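Local coordinates for protein SAHS4 (PDB 5Z4G) that binds zinc ions and probably acts as a secreted molecular shield that helps a tardigrade survive loss of water, at residues Q59-K64 against V76-P81; E115-T119 against I131-T135; P23-W28 against A136-L141. One frame throughout, in Å; residues are numbered along the deposited sequence.

Contact 1 of 3, residues Q59-K64 against V76-P81; sequences QKTLLK and VQTSFP
Two torsions in Gln59 carry its amide to Pro81: CG lies trans to the backbone N (chi1 -176°), and a bend at chi2 (62°) then turns the amide back alongside its own chain. Gln59 NE2 thereby donates to Pro81 O at 2.8 Å, with the oxygen near the amide plane but the donor standing above the carbonyl plane of Pro81 rather than on a lone pair. Gln59 NE2 also donates to Lys60 O at 3.0 Å, this time in the carbonyl plane and on a lone pair, so two bonds fix the rotation of the amide. With an alanine here both bonds of NE2 go, and Pro81 O and Lys60 O would probably lose the amide that joins them, leaving the loop end less firmly held. Beyond this clamp the segments form an antiparallel beta hairpin, part of the up-and-down sheet of a fatty-acid-binding-protein-like barrel. Leu62 with Ser79 and Lys64 with Gln77 are hydrogen-bonded pairs, evidenced by Leu62 N to Ser79 O at 2.9 Å and Lys64 N to Gln77 O at 2.8 Å; Leu63 with Thr78 is the non-hydrogen-bonded pair between them. On the face carrying Leu63 and Thr78, Leu63 CD1 packs on Val76 CG2 at 4.0 Å and also meets the Thr78 CG2 methyl in the conformer described. On the other face, Leu62 CD1 lies 3.8 Å from Pro81 CG. Thr61 and Phe80 run side by side: the methyl CG2 sits over one face of the ring, and Thr61 OG1, hydrogen-bonded to Arg154, lies 3.0 Å from Phe80 CE2. Gln59 CG sits at the edge of that ring, and Phe80 also meets Tyr55.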
ATOM      1  N   GLN A  59      13.483   5.419  -8.560  1.00 29.70           N
ATOM      2  CA  GLN A  59      12.539   6.003  -7.601  1.00 27.23           C
ATOM      3  C   GLN A  59      12.130   5.040  -6.479  1.00 23.22           C
ATOM      4  O   GLN A  59      11.548   3.990  -6.730  1.00 25.40           O
ATOM      5  CB  GLN A  59      11.294   6.546  -8.324  1.00 29.18           C
ATOM      6  CG  GLN A  59      10.297   7.262  -7.416  1.00 29.82           C
ATOM      7  CD  GLN A  59      10.891   8.492  -6.755  1.00 31.75           C
ATOM      8  OE1 GLN A  59      11.271   9.455  -7.429  1.00 35.56           O
ATOM      9  NE2 GLN A  59      10.985   8.464  -5.435  1.00 30.71           N
ATOM     10  N   LYS A  60      12.449   5.415  -5.244  1.00 20.20           N
ATOM     11  CA  LYS A  60      12.050   4.639  -4.066  1.00 17.58           C
ATOM     12  C   LYS A  60      10.672   5.028  -3.547  1.00 15.61           C
ATOM     13  O   LYS A  60      10.242   6.172  -3.685  1.00 17.59           O
ATOM     14  CB  LYS A  60      13.088   4.790  -2.948  1.00 18.97           C
ATOM     15  CG  LYS A  60      14.451   4.199  -3.275  1.00 22.56           C
ATOM     16  CD  LYS A  60      14.399   2.681  -3.284  1.00 24.52           C
ATOM     17  CE  LYS A  60      15.787   2.085  -3.289  1.00 27.10           C
ATOM     18  NZ  LYS A  60      15.708   0.602  -3.265  1.00 28.75           N
ATOM     19  N   THR A  61       9.996   4.054  -2.948  1.00 13.40           N
ATOM     20  CA  THR A  61       8.804   4.291  -2.158  1.00 12.18           C
ATOM     21  C   THR A  61       9.156   4.023  -0.705  1.00 11.35           C
ATOM     22  O   THR A  61       9.743   2.981  -0.382  1.00 11.88           O
ATOM     23  CB  THR A  61       7.660   3.325  -2.563  1.00 13.52           C
ATOM     24  OG1 THR A  61       7.354   3.482  -3.952  1.00 15.16           O
ATOM     25  CG2 THR A  61       6.389   3.550  -1.740  1.00 14.39           C
ATOM     26  N   LEU A  62       8.784   4.961   0.158  1.00 11.48           N
ATOM     27  CA  LEU A  62       8.831   4.758   1.596  1.00 11.57           C
ATOM     28  C   LEU A  62       7.411   4.604   2.117  1.00 11.73           C
ATOM     29  O   LEU A  62       6.527   5.390   1.786  1.00 14.20           O
ATOM     30  CB  LEU A  62       9.552   5.912   2.299  1.00 13.63           C
ATOM     31  CG  LEU A  62      10.970   6.228   1.825  1.00 14.90           C
ATOM     32  CD1 LEU A  62      11.563   7.355   2.657  1.00 17.51           C
ATOM     33  CD2 LEU A  62      11.875   4.999   1.845  1.00 16.81           C
ATOM     34  N   LEU A  63       7.199   3.585   2.933  1.00 11.06           N
ATOM     35  CA  LEU A  63       5.897   3.324   3.500  1.00 11.15           C
ATOM     36  C   LEU A  63       6.030   3.242   5.014  1.00 10.67           C
ATOM     37  O   LEU A  63       6.916   2.564   5.524  1.00 11.89           O
ATOM     38  CB  LEU A  63       5.398   2.010   2.911  1.00 14.76           C
ATOM     39  CG  LEU A  63       4.145   1.332   3.397  1.00 16.06           C
ATOM     40  CD1 LEU A  63       2.951   2.245   3.212  1.00 18.36           C
ATOM     41  CD2 LEU A  63       4.006   0.071   2.556  1.00 19.35           C
ATOM     42  N   LYS A  64       5.158   3.938   5.741  1.00 10.10           N
ATOM     43  CA  LYS A  64       5.201   3.885   7.201  1.00 10.14           C
ATOM     44  C   LYS A  64       3.809   3.647   7.764  1.00  9.48           C
ATOM     45  O   LYS A  64       2.877   4.359   7.409  1.00 10.76           O
ATOM     46  CB  LYS A  64       5.817   5.170   7.786  1.00 13.31           C
ATOM     47  CG  LYS A  64       6.083   5.096   9.292  1.00 14.52           C
ATOM     48  CD  LYS A  64       7.043   6.169   9.760  1.00 21.07           C
ATOM     49  CE  LYS A  64       6.327   7.423  10.217  1.00 24.55           C
ATOM     50  NZ  LYS A  64       7.118   8.126  11.266  1.00 31.01           N
ATOM     51  N   VAL A  76      -0.847   6.018   8.408  1.00 10.79           N
ATOM     52  CA  VAL A  76      -0.048   5.587   7.265  1.00 10.72           C
ATOM     53  C   VAL A  76       0.513   6.819   6.574  1.00 11.33           C
ATOM     54  O   VAL A  76      -0.164   7.845   6.462  1.00 12.25           O
ATOM     55  CB  VAL A  76      -0.838   4.674   6.276  1.00 11.36           C
ATOM     56  CG1 VAL A  76      -2.111   5.358   5.769  1.00 12.81           C
ATOM     57  CG2 VAL A  76       0.040   4.208   5.108  1.00 12.42           C
ATOM     58  N   GLN A  77       1.755   6.698   6.121  1.00 12.13           N
ATOM     59  CA  GLN A  77       2.405   7.727   5.354  1.00 13.36           C
ATOM     60  C   GLN A  77       3.201   7.055   4.256  1.00 13.98           C
ATOM     61  O   GLN A  77       3.939   6.098   4.518  1.00 15.46           O
ATOM     62  CB  GLN A  77       3.316   8.563   6.255  1.00 16.91           C
ATOM     63  CG  GLN A  77       4.042   9.695   5.553  1.00 21.90           C
ATOM     64  CD  GLN A  77       5.081  10.318   6.450  1.00 29.02           C
ATOM     65  OE1 GLN A  77       6.128   9.722   6.718  1.00 36.19           O
ATOM     66  NE2 GLN A  77       4.799  11.523   6.925  1.00 35.09           N
ATOM     67  N   THR A  78       3.008   7.520   3.024  0.74 14.20           N
ATOM     68  CA  THR A  78       3.841   7.093   1.909  0.74 16.33           C
ATOM     69  C   THR A  78       4.508   8.311   1.307  0.74 17.65           C
ATOM     70  O   THR A  78       3.926   9.398   1.249  0.74 17.34           O
ATOM     71  CB  THR A  78       3.071   6.342   0.798  0.74 19.33           C
ATOM     72  OG1 THR A  78       2.056   7.186   0.251  0.74 21.34           O
ATOM     73  CG2 THR A  78       2.445   5.076   1.319  0.74 20.51           C
ATOM     74  N   SER A  79       5.745   8.125   0.883  1.00 18.89           N
ATOM     75  CA  SER A  79       6.471   9.175   0.178  1.00 22.62           C
ATOM     76  C   SER A  79       7.309   8.568  -0.919  1.00 24.01           C
ATOM     77  O   SER A  79       7.693   7.396  -0.852  1.00 22.18           O
ATOM     78  CB  SER A  79       7.324  10.009   1.136  1.00 27.72           C
ATOM     79  OG  SER A  79       8.264   9.212   1.825  1.00 32.69           O
ATOM     80  N   PHE A  80       7.560   9.381  -1.938  1.00 26.76           N
ATOM     81  CA  PHE A  80       8.395   9.001  -3.050  1.00 28.10           C
ATOM     82  C   PHE A  80       9.505  10.056  -3.085  1.00 30.43           C
ATOM     83  O   PHE A  80       9.371  11.058  -3.795  1.00 30.80           O
ATOM     84  CB  PHE A  80       7.567   8.970  -4.349  1.00 30.64           C
ATOM     85  CG  PHE A  80       6.505   7.893  -4.383  1.00 31.33           C
ATOM     86  CD1 PHE A  80       5.280   8.060  -3.723  1.00 34.49           C
ATOM     87  CD2 PHE A  80       6.718   6.717  -5.099  1.00 31.22           C
ATOM     88  CE1 PHE A  80       4.308   7.067  -3.760  1.00 36.13           C
ATOM     89  CE2 PHE A  80       5.742   5.728  -5.150  1.00 31.77           C
ATOM     90  CZ  PHE A  80       4.541   5.900  -4.477  1.00 35.45           C
ATOM     91  N   PRO A  81      10.597   9.848  -2.294  1.00 30.84           N
ATOM     92  CA  PRO A  81      11.689  10.830  -2.159  1.00 34.58           C
ATOM     93  C   PRO A  81      12.199  11.332  -3.509  1.00 35.21           C
ATOM     94  O   PRO A  81      12.566  10.530  -4.372  1.00 35.95           O
ATOM     95  CB  PRO A  81      12.788  10.046  -1.429  1.00 35.58           C
ATOM     96  CG  PRO A  81      12.066   8.988  -0.686  1.00 33.90           C
ATOM     97  CD  PRO A  81      10.890   8.612  -1.537  1.00 31.00           C
TER
HETATM   98  O   HOH W   1      14.144   7.556  -4.573  1.00 31.76           O

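Contact 2 of 3, residues E115-T119 against I131-T135; sequences EQLIT and IVTYT
Leu117 pairs with Tyr134 and Thr119 with Val132 as hydrogen-bonded partners in the antiparallel hairpin of strands 116-123 and 128-137, two neighbouring strands of a barrel like that of the fatty-acid-binding proteins. The strand segments run at 164° to each other. Four backbone bonds support this register, among them Tyr134 N to Leu117 O at 2.8 Å and Thr119 N to Val132 O at 2.8 Å, while Leu117 N to Tyr134 O is longer, 3.2 Å. Ile118 faces Thr133 as the non-hydrogen-bonded pair.

Apolar packing divides between the two faces of the sheet. On the one with Leu117 and Tyr134, the two side chains lie alongside each other and Leu117 CD2 approaches Tyr134 CD1 at 3.9 Å. The tyrosine ring also packs edge-to-face with Tyr65. On the reverse face, the branch methyls Ile118 CG2 and Ile131 CG2 touch at 3.9 Å in the Ile131 conformer described.

Polar contacts of side chains come last. Leu117 O meets the Tyr134 ring at its edge, and the ring's OH is hydrogen-bonded to Gln143. In the conformer described, Gln116 stretches out fully from CB (chi1 -176°), which carries the amide past Thr133, with Gln116 NE2 3.7 Å from Thr133 CB. From there Gln116 NE2 donates to Thr135 OG1 at 3.0 Å, nearly straight at 178° and with the oxygen in the amide plane.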
ATOM      1  N   GLU A 115      -1.928 -11.801  11.102  1.00 12.26           N
ATOM      2  CA  GLU A 115      -0.832 -10.835  11.001  1.00 12.17           C
ATOM      3  C   GLU A 115      -0.797 -10.021   9.705  1.00 11.81           C
ATOM      4  O   GLU A 115       0.061  -9.143   9.548  1.00 12.15           O
ATOM      5  CB  GLU A 115       0.503 -11.550  11.204  1.00 13.38           C
ATOM      6  CG  GLU A 115       0.663 -12.070  12.616  1.00 13.93           C
ATOM      7  CD  GLU A 115       2.065 -12.533  12.946  1.00 16.74           C
ATOM      8  OE1 GLU A 115       2.922 -12.644  12.040  1.00 19.18           O
ATOM      9  OE2 GLU A 115       2.304 -12.795  14.130  1.00 20.01           O
ATOM     10  N   GLN A 116      -1.729 -10.304   8.799  0.58 11.31           N
ATOM     11  CA  GLN A 116      -1.767  -9.679   7.479  0.58 10.16           C
ATOM     12  C   GLN A 116      -2.736  -8.498   7.445  0.58 10.34           C
ATOM     13  O   GLN A 116      -3.899  -8.629   7.854  0.58 11.33           O
ATOM     14  CB  GLN A 116      -2.166 -10.729   6.440  0.58 11.43           C
ATOM     15  CG  GLN A 116      -2.154 -10.259   4.997  0.58 12.41           C
ATOM     16  CD  GLN A 116      -2.658 -11.338   4.059  0.58 13.82           C
ATOM     17  OE1 GLN A 116      -3.855 -11.645   4.028  0.58 15.87           O
ATOM     18  NE2 GLN A 116      -1.745 -11.938   3.300  0.58 14.78           N
ATOM     19  N   LEU A 117      -2.250  -7.361   6.945  1.00  9.91           N
ATOM     20  CA  LEU A 117      -3.084  -6.184   6.711  1.00  9.13           C
ATOM     21  C   LEU A 117      -3.663  -6.304   5.305  1.00  9.26           C
ATOM     22  O   LEU A 117      -2.925  -6.578   4.353  1.00  9.58           O
ATOM     23  CB  LEU A 117      -2.245  -4.902   6.835  1.00  9.55           C
ATOM     24  CG  LEU A 117      -2.969  -3.589   6.525  1.00 10.15           C
ATOM     25  CD1 LEU A 117      -4.059  -3.283   7.542  1.00 12.75           C
ATOM     26  CD2 LEU A 117      -1.974  -2.439   6.467  1.00 11.48           C
ATOM     27  N   ILE A 118      -4.971  -6.086   5.172  1.00  9.00           N
ATOM     28  CA  ILE A 118      -5.656  -6.152   3.886  1.00  9.29           C
ATOM     29  C   ILE A 118      -6.305  -4.799   3.609  1.00  9.95           C
ATOM     30  O   ILE A 118      -7.004  -4.262   4.469  1.00 11.33           O
ATOM     31  CB  ILE A 118      -6.747  -7.254   3.886  1.00 11.19           C
ATOM     32  CG1 ILE A 118      -6.163  -8.642   4.206  1.00 11.75           C
ATOM     33  CG2 ILE A 118      -7.501  -7.272   2.552  1.00 11.94           C
ATOM     34  CD1 ILE A 118      -7.201  -9.673   4.543  1.00 16.40           C
ATOM     35  N   THR A 119      -6.078  -4.253   2.414  1.00 10.39           N
ATOM     36  CA  THR A 119      -6.696  -3.002   2.016  1.00  9.91           C
ATOM     37  C   THR A 119      -7.513  -3.276   0.766  1.00 10.33           C
ATOM     38  O   THR A 119      -6.970  -3.704  -0.257  1.00 12.14           O
ATOM     39  CB  THR A 119      -5.648  -1.890   1.770  1.00 10.99           C
ATOM     40  OG1 THR A 119      -4.840  -1.754   2.941  1.00 12.54           O
ATOM     41  CG2 THR A 119      -6.331  -0.553   1.452  1.00 10.83           C
ATOM     42  N   ILE A 131      -7.353  -5.218  -4.469  0.68 11.03           N
ATOM     43  CA  ILE A 131      -7.067  -5.690  -3.110  0.68 11.25           C
ATOM     44  C   ILE A 131      -5.563  -5.749  -2.922  0.68 10.64           C
ATOM     45  O   ILE A 131      -4.836  -6.266  -3.775  0.68 10.99           O
ATOM     46  CB  ILE A 131      -7.769  -7.029  -2.762  0.68 13.38           C
ATOM     47  CG1 ILE A 131      -9.298  -6.839  -2.819  0.68 14.35           C
ATOM     48  CG2 ILE A 131      -7.345  -7.513  -1.369  0.68 13.77           C
ATOM     49  CD1 ILE A 131     -10.123  -8.095  -2.632  0.68 16.70           C
ATOM     50  N   VAL A 132      -5.110  -5.181  -1.810  1.00 10.59           N
ATOM     51  CA  VAL A 132      -3.686  -5.115  -1.467  1.00 10.96           C
ATOM     52  C   VAL A 132      -3.512  -5.857  -0.144  1.00 10.09           C
ATOM     53  O   VAL A 132      -4.289  -5.644   0.788  1.00 12.57           O
ATOM     54  CB  VAL A 132      -3.191  -3.646  -1.351  1.00 12.28           C
ATOM     55  CG1 VAL A 132      -1.669  -3.590  -1.215  1.00 13.79           C
ATOM     56  CG2 VAL A 132      -3.629  -2.806  -2.549  1.00 13.51           C
ATOM     57  N   THR A 133      -2.518  -6.739  -0.059  1.00 10.91           N
ATOM     58  CA  THR A 133      -2.203  -7.395   1.209  1.00 11.17           C
ATOM     59  C   THR A 133      -0.766  -7.066   1.615  1.00 10.37           C
ATOM     60  O   THR A 133       0.126  -6.953   0.748  1.00 12.27           O
ATOM     61  CB  THR A 133      -2.369  -8.926   1.166  1.00 11.78           C
ATOM     62  OG1 THR A 133      -1.416  -9.480   0.262  1.00 16.67           O
ATOM     63  CG2 THR A 133      -3.772  -9.342   0.722  1.00 12.28           C
ATOM     64  N   TYR A 134      -0.543  -6.935   2.922  1.00  9.77           N
ATOM     65  CA  TYR A 134       0.774  -6.642   3.476  1.00  9.45           C
ATOM     66  C   TYR A 134       1.120  -7.784   4.405  1.00 10.27           C
ATOM     67  O   TYR A 134       0.455  -7.980   5.425  1.00 12.03           O
ATOM     68  CB  TYR A 134       0.759  -5.296   4.228  1.00 10.24           C
ATOM     69  CG  TYR A 134       0.444  -4.135   3.319  1.00 10.11           C
ATOM     70  CD1 TYR A 134      -0.887  -3.794   3.007  1.00 10.60           C
ATOM     71  CD2 TYR A 134       1.476  -3.391   2.724  1.00 11.09           C
ATOM     72  CE1 TYR A 134      -1.173  -2.737   2.145  1.00 11.15           C
ATOM     73  CE2 TYR A 134       1.197  -2.333   1.866  1.00 11.57           C
ATOM     74  CZ  TYR A 134      -0.120  -2.015   1.576  1.00 12.13           C
ATOM     75  OH  TYR A 134      -0.379  -0.977   0.721  1.00 13.46           O
ATOM     76  N   THR A 135       2.147  -8.546   4.027  1.00 10.40           N
ATOM     77  CA  THR A 135       2.605  -9.711   4.772  1.00 10.29           C
ATOM     78  C   THR A 135       4.053  -9.483   5.139  1.00 10.74           C
ATOM     79  O   THR A 135       4.905  -9.356   4.257  1.00 12.60           O
ATOM     80  CB  THR A 135       2.476 -10.997   3.933  1.00 11.27           C
ATOM     81  OG1 THR A 135       1.155 -11.063   3.402  1.00 14.42           O
ATOM     82  CG2 THR A 135       2.739 -12.241   4.787  1.00 14.26           C
TER

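Contact 3 of 3, residues P23-W28 against A136-L141; sequences PWLGKW and ATGDDL
One face of the Trp28 indole is covered by Leu141: its CB stands 3.6 Å from the centroid of the six-membered ring, 16° off the normal, a CH-pi contact. The two side chains cross at about a right angle. Leu141 chi1 (-175°) sets CG away from the backbone N, and chi2 (144°) then turns CD1 onto the same face, near Trp28 CE2 and NE1. At the ring edge, close to its plane, lie Pro23 O and two carbonyls of the hairpin turn, with Gly138 O 3.6 Å from Trp28 CH2 and Asp139 O 3.5 Å from Trp28 CZ3. Tyr156 and Lys158 of strand 150-159 also touch the indole.

The turn is type II', Thr137 to Asp140, joining strands 128-137 and 140-147; the positive phi of Gly138 favours glycine in it. Gly26 to Trp28 is consistent with the N-terminal Gly-X-Trp of fatty-acid-binding proteins and lipocalins, whose tryptophan packs against the end of the barrel. Ala136 CB touches both Trp28 CH2 and Pro23, with Pro23 CB to Ala136 CB at 4.0 Å.

Trp28 NE1 donates to Trp24 O at 2.9 Å, from above the carbonyl plane, and so ties the indole back to its own segment. No direct hydrogen bond links the segments; one water donates to both Pro23 O and Gly138 O. The indole is thus held by CH-pi and apolar contact on its face, carbonyl oxygens at its C-H edge and its own N-H bond.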
ATOM      1  N   PRO A  23       3.119  -7.251  12.229  1.00 10.39           N
ATOM      2  CA  PRO A  23       4.514  -7.049  11.793  1.00 10.23           C
ATOM      3  C   PRO A  23       4.664  -6.040  10.653  1.00 10.22           C
ATOM      4  O   PRO A  23       5.781  -5.663  10.315  1.00 11.09           O
ATOM      5  CB  PRO A  23       4.946  -8.452  11.334  1.00 11.36           C
ATOM      6  CG  PRO A  23       3.662  -9.132  10.958  1.00 11.21           C
ATOM      7  CD  PRO A  23       2.616  -8.595  11.876  1.00 11.36           C
ATOM      8  N   TRP A  24       3.543  -5.616  10.073  1.00  9.84           N
ATOM      9  CA  TRP A  24       3.524  -4.559   9.058  1.00  9.42           C
ATOM     10  C   TRP A  24       3.716  -3.158   9.654  1.00  9.28           C
ATOM     11  O   TRP A  24       3.991  -2.211   8.919  1.00 10.27           O
ATOM     12  CB  TRP A  24       2.231  -4.622   8.222  1.00  9.86           C
ATOM     13  CG  TRP A  24       1.011  -4.837   9.035  1.00 10.18           C
ATOM     14  CD1 TRP A  24       0.455  -6.047   9.369  1.00 10.79           C
ATOM     15  CD2 TRP A  24       0.180  -3.829   9.633  1.00 10.92           C
ATOM     16  NE1 TRP A  24      -0.664  -5.856  10.140  1.00 11.45           N
ATOM     17  CE2 TRP A  24      -0.871  -4.507  10.305  1.00 10.95           C
ATOM     18  CE3 TRP A  24       0.203  -2.420   9.641  1.00 11.07           C
ATOM     19  CZ2 TRP A  24      -1.871  -3.827  11.013  1.00 11.94           C
ATOM     20  CZ3 TRP A  24      -0.801  -1.736  10.332  1.00 12.14           C
ATOM     21  CH2 TRP A  24      -1.826  -2.443  11.013  1.00 12.25           C
ATOM     22  N   LEU A  25       3.550  -3.028  10.974  1.00  9.96           N
ATOM     23  CA  LEU A  25       3.882  -1.768  11.647  1.00  9.91           C
ATOM     24  C   LEU A  25       5.374  -1.492  11.556  1.00 10.64           C
ATOM     25  O   LEU A  25       6.203  -2.378  11.797  1.00 13.43           O
ATOM     26  CB  LEU A  25       3.417  -1.761  13.113  1.00 11.02           C
ATOM     27  CG  LEU A  25       1.912  -1.785  13.394  1.00 12.44           C
ATOM     28  CD1 LEU A  25       1.670  -2.097  14.859  1.00 14.49           C
ATOM     29  CD2 LEU A  25       1.212  -0.483  13.001  1.00 12.79           C
ATOM     30  N   GLY A  26       5.708  -0.261  11.197  1.00 10.44           N
ATOM     31  CA  GLY A  26       7.104   0.124  10.962  1.00  9.83           C
ATOM     32  C   GLY A  26       7.256   0.949   9.708  1.00  9.57           C
ATOM     33  O   GLY A  26       6.255   1.325   9.074  1.00  9.81           O
ATOM     34  N   LYS A  27       8.509   1.234   9.357  1.00  9.19           N
ATOM     35  CA  LYS A  27       8.821   1.980   8.139  1.00  9.10           C
ATOM     36  C   LYS A  27       9.552   1.069   7.163  1.00  8.12           C
ATOM     37  O   LYS A  27      10.363   0.246   7.565  1.00  9.73           O
ATOM     38  CB  LYS A  27       9.642   3.231   8.445  1.00 10.48           C
ATOM     39  CG  LYS A  27       9.636   4.239   7.308  1.00 10.96           C
ATOM     40  CD  LYS A  27      10.462   5.452   7.653  1.00 11.48           C
ATOM     41  CE  LYS A  27      10.270   6.537   6.610  1.00 12.70           C
ATOM     42  NZ  LYS A  27      10.965   7.798   6.988  1.00 14.92           N
ATOM     43  N   TRP A  28       9.243   1.226   5.876  1.00  8.42           N
ATOM     44  CA  TRP A  28       9.614   0.271   4.844  1.00  8.28           C
ATOM     45  C   TRP A  28      10.116   0.998   3.605  1.00  9.28           C
ATOM     46  O   TRP A  28       9.553   2.019   3.214  1.00 10.71           O
ATOM     47  CB  TRP A  28       8.384  -0.562   4.462  1.00  8.30           C
ATOM     48  CG  TRP A  28       7.782  -1.290   5.637  1.00  7.85           C
ATOM     49  CD1 TRP A  28       6.710  -0.891   6.409  1.00  8.29           C
ATOM     50  CD2 TRP A  28       8.233  -2.527   6.187  1.00  8.70           C
ATOM     51  NE1 TRP A  28       6.467  -1.823   7.396  1.00  8.86           N
ATOM     52  CE2 TRP A  28       7.379  -2.844   7.276  1.00  9.15           C
ATOM     53  CE3 TRP A  28       9.256  -3.434   5.831  1.00  8.95           C
ATOM     54  CZ2 TRP A  28       7.532  -4.031   8.032  1.00  9.46           C
ATOM     55  CZ3 TRP A  28       9.420  -4.610   6.588  1.00  9.10           C
ATOM     56  CH2 TRP A  28       8.559  -4.895   7.676  1.00  9.95           C
ATOM     57  N   ALA A 136       4.329  -9.427   6.440  1.00 11.62           N
ATOM     58  CA  ALA A 136       5.671  -9.108   6.927  1.00 11.09           C
ATOM     59  C   ALA A 136       6.134 -10.132   7.942  1.00 11.84           C
ATOM     60  O   ALA A 136       5.333 -10.635   8.714  1.00 12.70           O
ATOM     61  CB  ALA A 136       5.717  -7.706   7.529  1.00 13.18           C
ATOM     62  N   THR A 137       7.423 -10.459   7.904  1.00 12.59           N
ATOM     63  CA  THR A 137       8.076 -11.197   8.983  1.00 13.60           C
ATOM     64  C   THR A 137       9.425 -10.531   9.155  1.00 12.91           C
ATOM     65  O   THR A 137      10.195 -10.423   8.186  1.00 12.78           O
ATOM     66  CB  THR A 137       8.276 -12.698   8.667  1.00 16.71           C
ATOM     67  OG1 THR A 137       7.006 -13.325   8.459  1.00 21.25           O
ATOM     68  CG2 THR A 137       8.979 -13.391   9.833  1.00 19.12           C
ATOM     69  N   GLY A 138       9.707 -10.086  10.380  1.00 13.10           N
ATOM     70  CA  GLY A 138      10.968  -9.426  10.691  1.00 12.16           C
ATOM     71  C   GLY A 138      11.197  -8.229   9.792  1.00 11.48           C
ATOM     72  O   GLY A 138      10.323  -7.359   9.660  1.00 13.40           O
ATOM     73  N   ASP A 139      12.350  -8.221   9.126  1.00 11.34           N
ATOM     74  CA  ASP A 139      12.792  -7.069   8.340  1.00 12.10           C
ATOM     75  C   ASP A 139      12.223  -7.016   6.916  1.00 10.70           C
ATOM     76  O   ASP A 139      12.575  -6.115   6.156  1.00 11.30           O
ATOM     77  CB  ASP A 139      14.329  -7.016   8.268  1.00 14.89           C
ATOM     78  CG  ASP A 139      14.999  -6.852   9.626  1.00 19.82           C
ATOM     79  OD1 ASP A 139      14.357  -6.400  10.595  1.00 22.07           O
ATOM     80  OD2 ASP A 139      16.206  -7.165   9.709  1.00 22.84           O
ATOM     81  N   ASP A 140      11.369  -7.975   6.548  1.00 10.96           N
ATOM     82  CA  ASP A 140      10.874  -8.084   5.168  1.00 11.13           C
ATOM     83  C   ASP A 140       9.363  -7.965   5.062  1.00 10.98           C
ATOM     84  O   ASP A 140       8.626  -8.566   5.851  1.00 12.98           O
ATOM     85  CB  ASP A 140      11.320  -9.416   4.576  1.00 13.47           C
ATOM     86  CG  ASP A 140      12.823  -9.571   4.599  1.00 15.22           C
ATOM     87  OD1 ASP A 140      13.510  -8.740   3.970  1.00 17.28           O
ATOM     88  OD2 ASP A 140      13.317 -10.500   5.269  1.00 17.46           O
ATOM     89  N   LEU A 141       8.910  -7.178   4.088  1.00  9.79           N
ATOM     90  CA  LEU A 141       7.483  -7.036   3.810  1.00 10.65           C
ATOM     91  C   LEU A 141       7.195  -7.338   2.348  1.00 10.63           C
ATOM     92  O   LEU A 141       7.891  -6.842   1.449  1.00 11.49           O
ATOM     93  CB  LEU A 141       6.985  -5.631   4.182  1.00 11.73           C
ATOM     94  CG  LEU A 141       5.468  -5.366   4.055  1.00 13.92           C
ATOM     95  CD1 LEU A 141       5.002  -4.447   5.176  1.00 16.47           C
ATOM     96  CD2 LEU A 141       5.109  -4.806   2.690  1.00 16.19           C
TER
HETATM   97  O   HOH W   2       8.143  -6.667  11.271  1.00 16.30           O

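In the fold
From the N terminus, segment 23-28 comes first, and contact 3 closes the longest loop when the chain returns at 136-141, 108 residues on. Contacts 1 and 2 both fall within that span, one after the other, and neither crosses the other. Each closes a local hairpin: strands 62-66 and 74-79 for contact 1, strands 116-123 and 128-137 for contact 2. Their centres lie about 17 Å apart, on opposite sides of the chain's centre, yet Leu63 CD2 still meets Tyr134 CE2 at 3.8 Å. Contact 3 borders both: strand 26-30 neighbours 62-66, and strand 128-137 runs from contact 2 into the turn of contact 3.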